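Local coordinates for protein cyclopenase asqI (Emericella nidulans, PDB 5YY3) that catalyses the zinc-dependent ring contraction of 4'-methoxycyclopenin to 4'-methoxyviridicatin, with release of methyl isocyanate, in aspoquinolone mycotoxin biosynthesis, at residues A171-W176 and A223-E228; R177-L182 and F455-A460; K459-H464 and P558-L563. All coordinates share one frame; numbering follows the deposited sequence.

How the interactions relate
The three contacts follow the seam between the hemocyanin-type helical domain and the Ig-like domain. Interaction 1 lies within the helical domain, interaction 3 within the Ig-like domain, and interaction 2 joins the two. Their centres are only 10 to 12 Å apart. Asp179 of interaction 2 reaches interaction 3 through its OD2, 2.8 Å from Asn560 ND2, and Asp181 OD2 forms a salt bridge of 2.9 Å with Lys461 NZ. Arg224 of interaction 1 meets Met562 of interaction 3. Zinc is bound by His186, His190 and His218; the side chains of Trp176, Tyr225, Asp179 and Leu561 each lie about 9 to 10 Å from that of one of these histidines.

Interaction 1: residues A171-W176 and A223-E228; sequences ALLSYW and ARYETE
Tyr175 and Glu228 meet through a hydrogen bond from the phenol OH to OE2, modelled at a doubtfully short 2.4 Å; only the pairing should be relied on. The carboxylate oxygen lies at the edge of the ring, near its plane. With CG anti to the backbone N (chi1 -167°) and the chain bent at chi2, Glu228 also places CG over the five-membered ring of Trp176, 4.0 Å from its centroid, in a CH-pi contact. A water in the indole plane accepts from Trp176 NE1 at 2.9 Å and lies 2.8 Å from Glu228 OE1, to which it can donate. Trp176 CE3 lies at the edge of the Tyr225 ring, 3.7 Å from CD1; the pair is oblique, planes at 45°, while Leu173 CD1 rests 3.8 Å from Tyr225 CE1.

Beyond this shell, Tyr175 OH bonds to Trp232 and Glu228 OE1 to Val565 N, while Tyr225 OH pairs with Arg177 and its ring stacks on Trp394. The contact thus fastens helix 174-177 to helix 210-231, which carries the zinc ligand His218. The Val565 N-H and the nearby phenol would be expected to favour the anionic form of the buried Glu228 carboxylate.

Interaction 2: residues R177-L182 and F455-A460; sequences RDDYDL and FMESKA
Tyr180 and Phe455 meet because their first torsions turn the edge of the phenylalanine toward the face of the tyrosine: Tyr180 CG is anti to its backbone N (chi1 173°), whereas Phe455 CG is anti to its carbonyl carbon (chi1 -77°). The result is an edge-to-face pair, T-shaped, in which Phe455 CD2 stands over the centre of the tyrosine ring, 3.7 Å above its plane. The ring planes are 77° apart. Next to the rings, Glu457, extended beyond CG, reaches Tyr180 N with OE2, which accepts at 3.0 Å. This bond is nearly straight and uses the anti lone pair of the carboxylate.

Glu457 thus takes up the N-H of the first residue of helix 180-193, while the helix supplies its own N-cap: Asp179 OD1 accepts from Leu182 N at 2.8 Å and, weakly, from Asp181 N. This helix carries the zinc ligands His186 and His190, so the loop between strands 443-449 and 461-475 of the Ig-like domain bears directly on the start of a metal-binding helix in the hemocyanin-type domain. Two carboxylates lie side by side here, Asp179 OD2 and Glu457 OE2 being 4.0 Å apart. Lys461 forms salt bridges with both and with Asp181, which would offset their mutual repulsion; Glu457 OE1 is held by Tyr541.

At the other end of the contact, Asp178 OD2 faces Ser458 OG, although the modelled separation is too short to be relied on, and Asp178 OD1 pairs with Arg389. A water lies between Asp178 O and Phe455 O, 2.9 Å from the latter, and may donate to either. Phe455 also packs against Asn156 of the second subunit.

Interaction 3: residues K459-H464 and P558-L563; sequences KAKLGH and PQNLML
Asn560 donates from ND2 to Leu462 O at 3.1 Å, with an N-H...O angle of 159°. The acceptor lies in the amide plane of Asn560, but the nitrogen stands well above the carbonyl plane, 40° out of it. Asn560 CG is lodged between the backbone N and the carbonyl carbon (chi1 68°), a torsion that brings ND2 to Leu462 O. The same nitrogen also bonds to Asp179, its stronger partner, so one amide links the strand to the helical domain. At the far end His464 NE2 makes a weak bond of 3.0 Å to Gln559 O, which lies in the plane of the imidazole.

Between these polar ends the backbones close in at Gly463, whose CA comes within 3.6 Å of Asn560 O. Apolar contacts lie alongside: Leu462 CD2 touches Leu561 CD2 at 3.8 Å, and Leu563 CD2 meets His464 CB at the same distance. The Lys461 side chain crosses that of Asn560 at about a right angle, with CE 3.3 Å from ND2. The 3-10 turn 559-561 therefore lies against the start of strand 461-475, which pairs with strand 443-449 on the Ig-like sheet, while Leu561 reaches Trp176 of helix 174-177.

Interaction 1: residues A171-W176 and A223-E228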
loop_
_atom_site.group_PDB
_atom_site.type_symbol
_atom_site.label_atom_id
_atom_site.label_comp_id
_atom_site.label_asym_id
_atom_site.label_seq_id
_atom_site.Cartn_x
_atom_site.Cartn_y
_atom_site.Cartn_z
ATOM N N ALA A 171 -8.209 -7.420 -6.891
ATOM C CA ALA A 171 -7.896 -7.162 -8.297
ATOM C C ALA A 171 -6.597 -7.847 -8.728
ATOM O O ALA A 171 -6.452 -8.246 -9.886
ATOM C CB ALA A 171 -7.815 -5.673 -8.562
ATOM N N LEU A 172 -5.649 -7.988 -7.809
ATOM C CA LEU A 172 -4.377 -8.598 -8.168
ATOM C C LEU A 172 -4.543 -10.048 -8.638
ATOM O O LEU A 172 -3.723 -10.548 -9.422
ATOM C CB LEU A 172 -3.395 -8.522 -6.990
ATOM C CG LEU A 172 -2.752 -7.144 -6.732
ATOM C CD1 LEU A 172 -1.771 -7.201 -5.557
ATOM C CD2 LEU A 172 -2.063 -6.595 -7.989
ATOM N N LEU A 173 -5.602 -10.707 -8.172
ATOM C CA LEU A 173 -5.861 -12.126 -8.484
ATOM C C LEU A 173 -6.462 -12.323 -9.875
ATOM O O LEU A 173 -6.743 -13.442 -10.303
ATOM C CB LEU A 173 -6.803 -12.730 -7.454
ATOM C CG LEU A 173 -6.206 -12.768 -6.049
ATOM C CD1 LEU A 173 -7.177 -13.454 -5.076
ATOM C CD2 LEU A 173 -4.857 -13.489 -6.106
ATOM N N SER A 174 -6.683 -11.218 -10.561
ATOM C CA SER A 174 -7.189 -11.228 -11.920
ATOM C C SER A 174 -6.447 -12.223 -12.838
ATOM O O SER A 174 -7.071 -12.864 -13.679
ATOM C CB SER A 174 -7.136 -9.774 -12.451
ATOM O OG SER A 174 -6.710 -9.708 -13.790
ATOM N N TYR A 175 -5.133 -12.369 -12.668
ATOM C CA TYR A 175 -4.355 -13.304 -13.512
ATOM C C TYR A 175 -4.871 -14.742 -13.375
ATOM O O TYR A 175 -4.884 -15.531 -14.326
ATOM C CB TYR A 175 -2.848 -13.264 -13.169
ATOM C CG TYR A 175 -2.504 -13.885 -11.824
ATOM C CD1 TYR A 175 -2.523 -13.123 -10.654
ATOM C CD2 TYR A 175 -2.166 -15.234 -11.724
ATOM C CE1 TYR A 175 -2.221 -13.692 -9.425
ATOM C CE2 TYR A 175 -1.876 -15.811 -10.507
ATOM C CZ TYR A 175 -1.896 -15.038 -9.356
ATOM O OH TYR A 175 -1.601 -15.623 -8.135
ATOM N N TRP A 176 -5.311 -15.066 -12.172
ATOM C CA TRP A 176 -5.798 -16.387 -11.866
ATOM C C TRP A 176 -7.243 -16.536 -12.356
ATOM O O TRP A 176 -7.586 -17.532 -12.987
ATOM C CB TRP A 176 -5.695 -16.615 -10.362
ATOM C CG TRP A 176 -5.627 -18.021 -9.889
ATOM C CD1 TRP A 176 -4.503 -18.752 -9.688
ATOM C CD2 TRP A 176 -6.731 -18.847 -9.465
ATOM N NE1 TRP A 176 -4.829 -19.992 -9.186
ATOM C CE2 TRP A 176 -6.186 -20.074 -9.041
ATOM C CE3 TRP A 176 -8.115 -18.663 -9.409
ATOM C CZ2 TRP A 176 -6.984 -21.122 -8.569
ATOM C CZ3 TRP A 176 -8.911 -19.715 -8.942
ATOM C CH2 TRP A 176 -8.340 -20.926 -8.536
ATOM N N ALA A 223 -11.020 -23.484 -2.265
ATOM C CA ALA A 223 -9.799 -23.714 -1.484
ATOM C C ALA A 223 -8.550 -23.219 -2.227
ATOM O O ALA A 223 -7.668 -22.599 -1.649
ATOM C CB ALA A 223 -9.661 -25.197 -1.139
ATOM N N ARG A 224 -8.482 -23.481 -3.523
ATOM C CA ARG A 224 -7.382 -22.990 -4.333
ATOM C C ARG A 224 -7.375 -21.445 -4.472
ATOM O O ARG A 224 -6.326 -20.800 -4.322
ATOM C CB ARG A 224 -7.427 -23.651 -5.710
ATOM C CG ARG A 224 -7.060 -25.140 -5.699
ATOM C CD ARG A 224 -7.032 -25.685 -7.118
ATOM N NE ARG A 224 -6.641 -27.090 -7.175
ATOM C CZ ARG A 224 -5.391 -27.505 -7.347
ATOM N NH1 ARG A 224 -4.409 -26.618 -7.463
ATOM N NH2 ARG A 224 -5.114 -28.798 -7.381
ATOM N N TYR A 225 -8.535 -20.861 -4.773
ATOM C CA TYR A 225 -8.666 -19.411 -4.860
ATOM C C TYR A 225 -8.277 -18.710 -3.561
ATOM O O TYR A 225 -7.601 -17.671 -3.567
ATOM C CB TYR A 225 -10.093 -19.026 -5.204
ATOM C CG TYR A 225 -10.284 -17.538 -5.467
ATOM C CD1 TYR A 225 -9.625 -16.913 -6.522
ATOM C CD2 TYR A 225 -11.129 -16.764 -4.666
ATOM C CE1 TYR A 225 -9.811 -15.556 -6.788
ATOM C CE2 TYR A 225 -11.327 -15.397 -4.925
ATOM C CZ TYR A 225 -10.652 -14.805 -5.989
ATOM O OH TYR A 225 -10.819 -13.467 -6.289
ATOM N N GLU A 226 -8.719 -19.274 -2.447
ATOM C CA GLU A 226 -8.446 -18.671 -1.158
ATOM C C GLU A 226 -6.977 -18.829 -0.825
ATOM O O GLU A 226 -6.351 -17.905 -0.318
ATOM C CB GLU A 226 -9.325 -19.292 -0.079
ATOM C CG GLU A 226 -10.742 -18.741 -0.101
ATOM C CD GLU A 226 -11.416 -18.825 1.254
ATOM O OE1 GLU A 226 -11.537 -19.944 1.798
ATOM O OE2 GLU A 226 -11.828 -17.774 1.782
ATOM N N THR A 227 -6.421 -20.002 -1.122
ATOM C CA THR A 227 -4.999 -20.230 -0.895
ATOM C C THR A 227 -4.168 -19.277 -1.760
ATOM O O THR A 227 -3.144 -18.755 -1.316
ATOM C CB THR A 227 -4.624 -21.693 -1.188
ATOM O OG1 THR A 227 -5.322 -22.547 -0.264
ATOM C CG2 THR A 227 -3.122 -21.917 -1.062
ATOM N N GLU A 228 -4.613 -19.049 -2.992
ATOM C CA GLU A 228 -3.913 -18.143 -3.899
ATOM C C GLU A 228 -3.954 -16.732 -3.323
ATOM O O GLU A 228 -2.972 -15.980 -3.397
ATOM C CB GLU A 228 -4.540 -18.162 -5.292
ATOM C CG GLU A 228 -3.685 -17.503 -6.363
ATOM C CD GLU A 228 -2.607 -18.431 -6.906
ATOM O OE1 GLU A 228 -2.445 -19.553 -6.369
ATOM O OE2 GLU A 228 -1.923 -18.037 -7.883
HETATM O O HOH W 1 -2.479 -21.444 -8.420
#

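Interaction 2: residues R177-L182 and F455-A460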
loop_
_atom_site.group_PDB
_atom_site.type_symbol
_atom_site.label_atom_id
_atom_site.label_comp_id
_atom_site.label_asym_id
_atom_site.label_seq_id
_atom_site.Cartn_x
_atom_site.Cartn_y
_atom_site.Cartn_z
ATOM N N ARG A 177 -8.087 -15.546 -12.085
ATOM C CA ARG A 177 -9.497 -15.648 -12.498
ATOM C C ARG A 177 -9.685 -15.548 -14.015
ATOM O O ARG A 177 -10.603 -16.167 -14.572
ATOM C CB ARG A 177 -10.334 -14.580 -11.805
ATOM C CG ARG A 177 -10.349 -14.678 -10.268
ATOM C CD ARG A 177 -11.375 -13.699 -9.682
ATOM N NE ARG A 177 -11.184 -12.365 -10.243
ATOM C CZ ARG A 177 -10.617 -11.343 -9.600
ATOM N NH1 ARG A 177 -10.205 -11.467 -8.343
ATOM N NH2 ARG A 177 -10.471 -10.185 -10.216
ATOM N N ASP A 178 -8.823 -14.784 -14.686
ATOM C CA ASP A 178 -8.910 -14.639 -16.140
ATOM C C ASP A 178 -8.115 -15.697 -16.880
ATOM O O ASP A 178 -8.022 -15.653 -18.108
ATOM C CB ASP A 178 -8.400 -13.276 -16.593
ATOM C CG ASP A 178 -9.339 -12.158 -16.255
ATOM O OD1 ASP A 178 -10.551 -12.331 -16.396
ATOM O OD2 ASP A 178 -8.851 -11.076 -15.868
ATOM N N ASP A 179 -7.496 -16.616 -16.155
ATOM C CA ASP A 179 -6.678 -17.615 -16.826
ATOM C C ASP A 179 -7.503 -18.343 -17.891
ATOM O O ASP A 179 -8.578 -18.882 -17.604
ATOM C CB ASP A 179 -6.090 -18.597 -15.826
ATOM C CG ASP A 179 -5.222 -19.633 -16.489
ATOM O OD1 ASP A 179 -5.782 -20.564 -17.097
ATOM O OD2 ASP A 179 -3.979 -19.520 -16.406
ATOM N N TYR A 180 -6.995 -18.328 -19.121
ATOM C CA TYR A 180 -7.701 -18.923 -20.247
ATOM C C TYR A 180 -8.046 -20.379 -19.982
ATOM O O TYR A 180 -9.145 -20.825 -20.287
ATOM C CB TYR A 180 -6.878 -18.849 -21.551
ATOM C CG TYR A 180 -7.582 -19.621 -22.644
ATOM C CD1 TYR A 180 -8.702 -19.082 -23.281
ATOM C CD2 TYR A 180 -7.203 -20.926 -22.971
ATOM C CE1 TYR A 180 -9.392 -19.792 -24.247
ATOM C CE2 TYR A 180 -7.893 -21.647 -23.938
ATOM C CZ TYR A 180 -8.991 -21.067 -24.565
ATOM O OH TYR A 180 -9.685 -21.753 -25.524
ATOM N N ASP A 181 -7.089 -21.135 -19.449
ATOM C CA ASP A 181 -7.279 -22.562 -19.333
ATOM C C ASP A 181 -8.203 -22.894 -18.163
ATOM O O ASP A 181 -8.932 -23.882 -18.212
ATOM C CB ASP A 181 -5.917 -23.266 -19.221
ATOM C CG ASP A 181 -5.086 -23.116 -20.500
ATOM O OD1 ASP A 181 -5.386 -23.829 -21.485
ATOM O OD2 ASP A 181 -4.156 -22.272 -20.537
ATOM N N LEU A 182 -8.193 -22.083 -17.116
ATOM C CA LEU A 182 -9.222 -22.240 -16.097
ATOM C C LEU A 182 -10.582 -21.989 -16.736
ATOM O O LEU A 182 -11.532 -22.736 -16.525
ATOM C CB LEU A 182 -9.007 -21.284 -14.925
ATOM C CG LEU A 182 -10.133 -21.177 -13.900
ATOM C CD1 LEU A 182 -10.407 -22.523 -13.259
ATOM C CD2 LEU A 182 -9.802 -20.127 -12.837
ATOM N N PHE A 455 -6.061 -14.034 -25.678
ATOM C CA PHE A 455 -6.833 -15.086 -25.017
ATOM C C PHE A 455 -7.548 -14.583 -23.748
ATOM O O PHE A 455 -7.835 -15.370 -22.836
ATOM C CB PHE A 455 -5.934 -16.266 -24.643
ATOM C CG PHE A 455 -5.569 -17.169 -25.800
ATOM C CD1 PHE A 455 -4.516 -16.855 -26.643
ATOM C CD2 PHE A 455 -6.270 -18.349 -26.025
ATOM C CE1 PHE A 455 -4.170 -17.702 -27.701
ATOM C CE2 PHE A 455 -5.923 -19.197 -27.079
ATOM C CZ PHE A 455 -4.871 -18.867 -27.916
ATOM N N MET A 456 -7.813 -13.275 -23.693
ATOM C CA MET A 456 -8.574 -12.648 -22.600
ATOM C C MET A 456 -7.977 -12.820 -21.201
ATOM O O MET A 456 -8.711 -12.918 -20.225
ATOM C CB MET A 456 -10.016 -13.169 -22.596
ATOM C CG MET A 456 -10.747 -12.906 -23.916
ATOM S SD MET A 456 -10.669 -11.163 -24.388
ATOM C CE MET A 456 -10.548 -11.241 -26.176
ATOM N N GLU A 457 -6.652 -12.829 -21.098
ATOM C CA GLU A 457 -5.985 -12.938 -19.798
ATOM C C GLU A 457 -5.508 -11.570 -19.316
ATOM O O GLU A 457 -5.385 -10.634 -20.102
ATOM C CB GLU A 457 -4.807 -13.913 -19.873
ATOM C CG GLU A 457 -5.207 -15.320 -20.278
ATOM C CD GLU A 457 -4.037 -16.287 -20.273
ATOM O OE1 GLU A 457 -2.926 -15.905 -20.684
ATOM O OE2 GLU A 457 -4.229 -17.441 -19.862
ATOM N N SER A 458 -5.249 -11.447 -18.018
ATOM C CA SER A 458 -4.779 -10.171 -17.486
ATOM C C SER A 458 -3.700 -10.356 -16.435
ATOM O O SER A 458 -3.665 -11.382 -15.753
ATOM C CB SER A 458 -5.945 -9.371 -16.907
ATOM O OG SER A 458 -6.665 -10.137 -15.952
ATOM N N LYS A 459 -2.809 -9.362 -16.357
ATOM C CA LYS A 459 -1.820 -9.199 -15.287
ATOM C C LYS A 459 -0.662 -10.208 -15.318
ATOM O O LYS A 459 0.483 -9.825 -15.106
ATOM C CB LYS A 459 -2.516 -9.234 -13.916
ATOM C CG LYS A 459 -3.426 -8.016 -13.660
ATOM C CD LYS A 459 -3.503 -7.678 -12.160
ATOM C CE LYS A 459 -4.376 -6.451 -11.887
ATOM N NZ LYS A 459 -5.781 -6.603 -12.411
ATOM N N ALA A 460 -0.956 -11.481 -15.575
ATOM C CA ALA A 460 0.078 -12.517 -15.673
ATOM C C ALA A 460 -0.498 -13.830 -16.210
ATOM O O ALA A 460 -1.715 -13.997 -16.300
ATOM C CB ALA A 460 0.738 -12.760 -14.313
HETATM O O HOH W 2 -9.199 -15.992 -20.333
#

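Interaction 3: residues K459-H464 and P558-L563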
loop_
_atom_site.group_PDB
_atom_site.type_symbol
_atom_site.label_atom_id
_atom_site.label_comp_id
_atom_site.label_asym_id
_atom_site.label_seq_id
_atom_site.Cartn_x
_atom_site.Cartn_y
_atom_site.Cartn_z
ATOM N N LYS A 459 -2.809 -9.362 -16.357
ATOM C CA LYS A 459 -1.820 -9.199 -15.287
ATOM C C LYS A 459 -0.662 -10.208 -15.318
ATOM O O LYS A 459 0.483 -9.825 -15.106
ATOM C CB LYS A 459 -2.516 -9.234 -13.916
ATOM C CG LYS A 459 -3.426 -8.016 -13.660
ATOM C CD LYS A 459 -3.503 -7.678 -12.160
ATOM C CE LYS A 459 -4.376 -6.451 -11.887
ATOM N NZ LYS A 459 -5.781 -6.603 -12.411
ATOM N N ALA A 460 -0.956 -11.481 -15.575
ATOM C CA ALA A 460 0.078 -12.517 -15.673
ATOM C C ALA A 460 -0.498 -13.830 -16.210
ATOM O O ALA A 460 -1.715 -13.997 -16.300
ATOM C CB ALA A 460 0.738 -12.760 -14.313
ATOM N N LYS A 461 0.397 -14.733 -16.595
ATOM C CA LYS A 461 0.060 -16.123 -16.867
ATOM C C LYS A 461 0.869 -16.986 -15.910
ATOM O O LYS A 461 2.089 -17.064 -16.048
ATOM C CB LYS A 461 0.374 -16.515 -18.316
ATOM C CG LYS A 461 0.095 -17.989 -18.639
ATOM C CD LYS A 461 -1.407 -18.282 -18.580
ATOM C CE LYS A 461 -1.732 -19.720 -18.943
ATOM N NZ LYS A 461 -3.189 -19.910 -19.222
ATOM N N LEU A 462 0.209 -17.606 -14.939
ATOM C CA LEU A 462 0.911 -18.415 -13.947
ATOM C C LEU A 462 1.413 -19.705 -14.594
ATOM O O LEU A 462 0.844 -20.197 -15.571
ATOM C CB LEU A 462 0.008 -18.727 -12.758
ATOM C CG LEU A 462 0.648 -19.564 -11.636
ATOM C CD1 LEU A 462 1.829 -18.828 -11.018
ATOM C CD2 LEU A 462 -0.361 -19.945 -10.556
ATOM N N GLY A 463 2.495 -20.239 -14.056
ATOM C CA GLY A 463 3.022 -21.521 -14.472
ATOM C C GLY A 463 3.927 -22.018 -13.367
ATOM O O GLY A 463 4.198 -21.299 -12.395
ATOM N N HIS A 464 4.400 -23.250 -13.489
ATOM C CA HIS A 464 5.346 -23.737 -12.503
ATOM C C HIS A 464 6.396 -24.623 -13.157
ATOM O O HIS A 464 6.131 -25.258 -14.184
ATOM C CB HIS A 464 4.615 -24.500 -11.400
ATOM C CG HIS A 464 3.971 -25.761 -11.880
ATOM N ND1 HIS A 464 4.663 -26.944 -12.012
ATOM C CD2 HIS A 464 2.702 -26.021 -12.281
ATOM C CE1 HIS A 464 3.848 -27.881 -12.464
ATOM N NE2 HIS A 464 2.650 -27.348 -12.631
ATOM N N PRO A 558 -6.273 -26.901 -14.608
ATOM C CA PRO A 558 -5.148 -26.543 -15.490
ATOM C C PRO A 558 -3.767 -26.879 -14.870
ATOM O O PRO A 558 -3.533 -26.589 -13.693
ATOM C CB PRO A 558 -5.319 -25.026 -15.676
ATOM C CG PRO A 558 -6.771 -24.761 -15.378
ATOM C CD PRO A 558 -7.166 -25.756 -14.337
ATOM N N GLN A 559 -2.885 -27.496 -15.649
ATOM C CA GLN A 559 -1.549 -27.861 -15.160
ATOM C C GLN A 559 -0.760 -26.640 -14.635
ATOM O O GLN A 559 -0.079 -26.724 -13.609
ATOM C CB GLN A 559 -0.756 -28.567 -16.274
ATOM C CG GLN A 559 0.637 -29.053 -15.864
ATOM C CD GLN A 559 0.585 -29.987 -14.667
ATOM O OE1 GLN A 559 0.002 -31.073 -14.730
ATOM N NE2 GLN A 559 1.178 -29.557 -13.558
ATOM N N ASN A 560 -0.881 -25.507 -15.325
ATOM C CA ASN A 560 -0.197 -24.286 -14.920
ATOM C C ASN A 560 -0.697 -23.700 -13.596
ATOM O O ASN A 560 -0.012 -22.858 -13.006
ATOM C CB ASN A 560 -0.325 -23.220 -15.995
ATOM C CG ASN A 560 -1.738 -22.715 -16.134
ATOM O OD1 ASN A 560 -2.661 -23.502 -16.310
ATOM N ND2 ASN A 560 -1.918 -21.399 -16.055
ATOM N N LEU A 561 -1.869 -24.141 -13.125
ATOM C CA LEU A 561 -2.401 -23.658 -11.850
ATOM C C LEU A 561 -2.352 -24.719 -10.770
ATOM O O LEU A 561 -2.942 -24.535 -9.706
ATOM C CB LEU A 561 -3.859 -23.179 -11.996
ATOM C CG LEU A 561 -4.133 -22.106 -13.036
ATOM C CD1 LEU A 561 -5.595 -21.685 -12.983
ATOM C CD2 LEU A 561 -3.211 -20.911 -12.816
ATOM N N MET A 562 -1.675 -25.836 -11.034
ATOM C CA MET A 562 -1.683 -26.952 -10.087
ATOM C C MET A 562 -1.082 -26.538 -8.766
ATOM O O MET A 562 -1.549 -26.939 -7.703
ATOM C CB MET A 562 -0.935 -28.157 -10.654
ATOM C CG MET A 562 -1.779 -28.989 -11.617
ATOM S SD MET A 562 -3.076 -29.889 -10.752
ATOM C CE MET A 562 -2.084 -31.069 -9.829
ATOM N N LEU A 563 -0.045 -25.714 -8.836
ATOM C CA LEU A 563 0.599 -25.216 -7.627
ATOM C C LEU A 563 0.063 -23.844 -7.248
ATOM O O LEU A 563 -0.037 -22.970 -8.104
ATOM C CB LEU A 563 2.114 -25.151 -7.828
ATOM C CG LEU A 563 3.075 -26.170 -7.228
ATOM C CD1 LEU A 563 2.505 -27.552 -7.211
ATOM C CD2 LEU A 563 4.387 -26.132 -7.987
#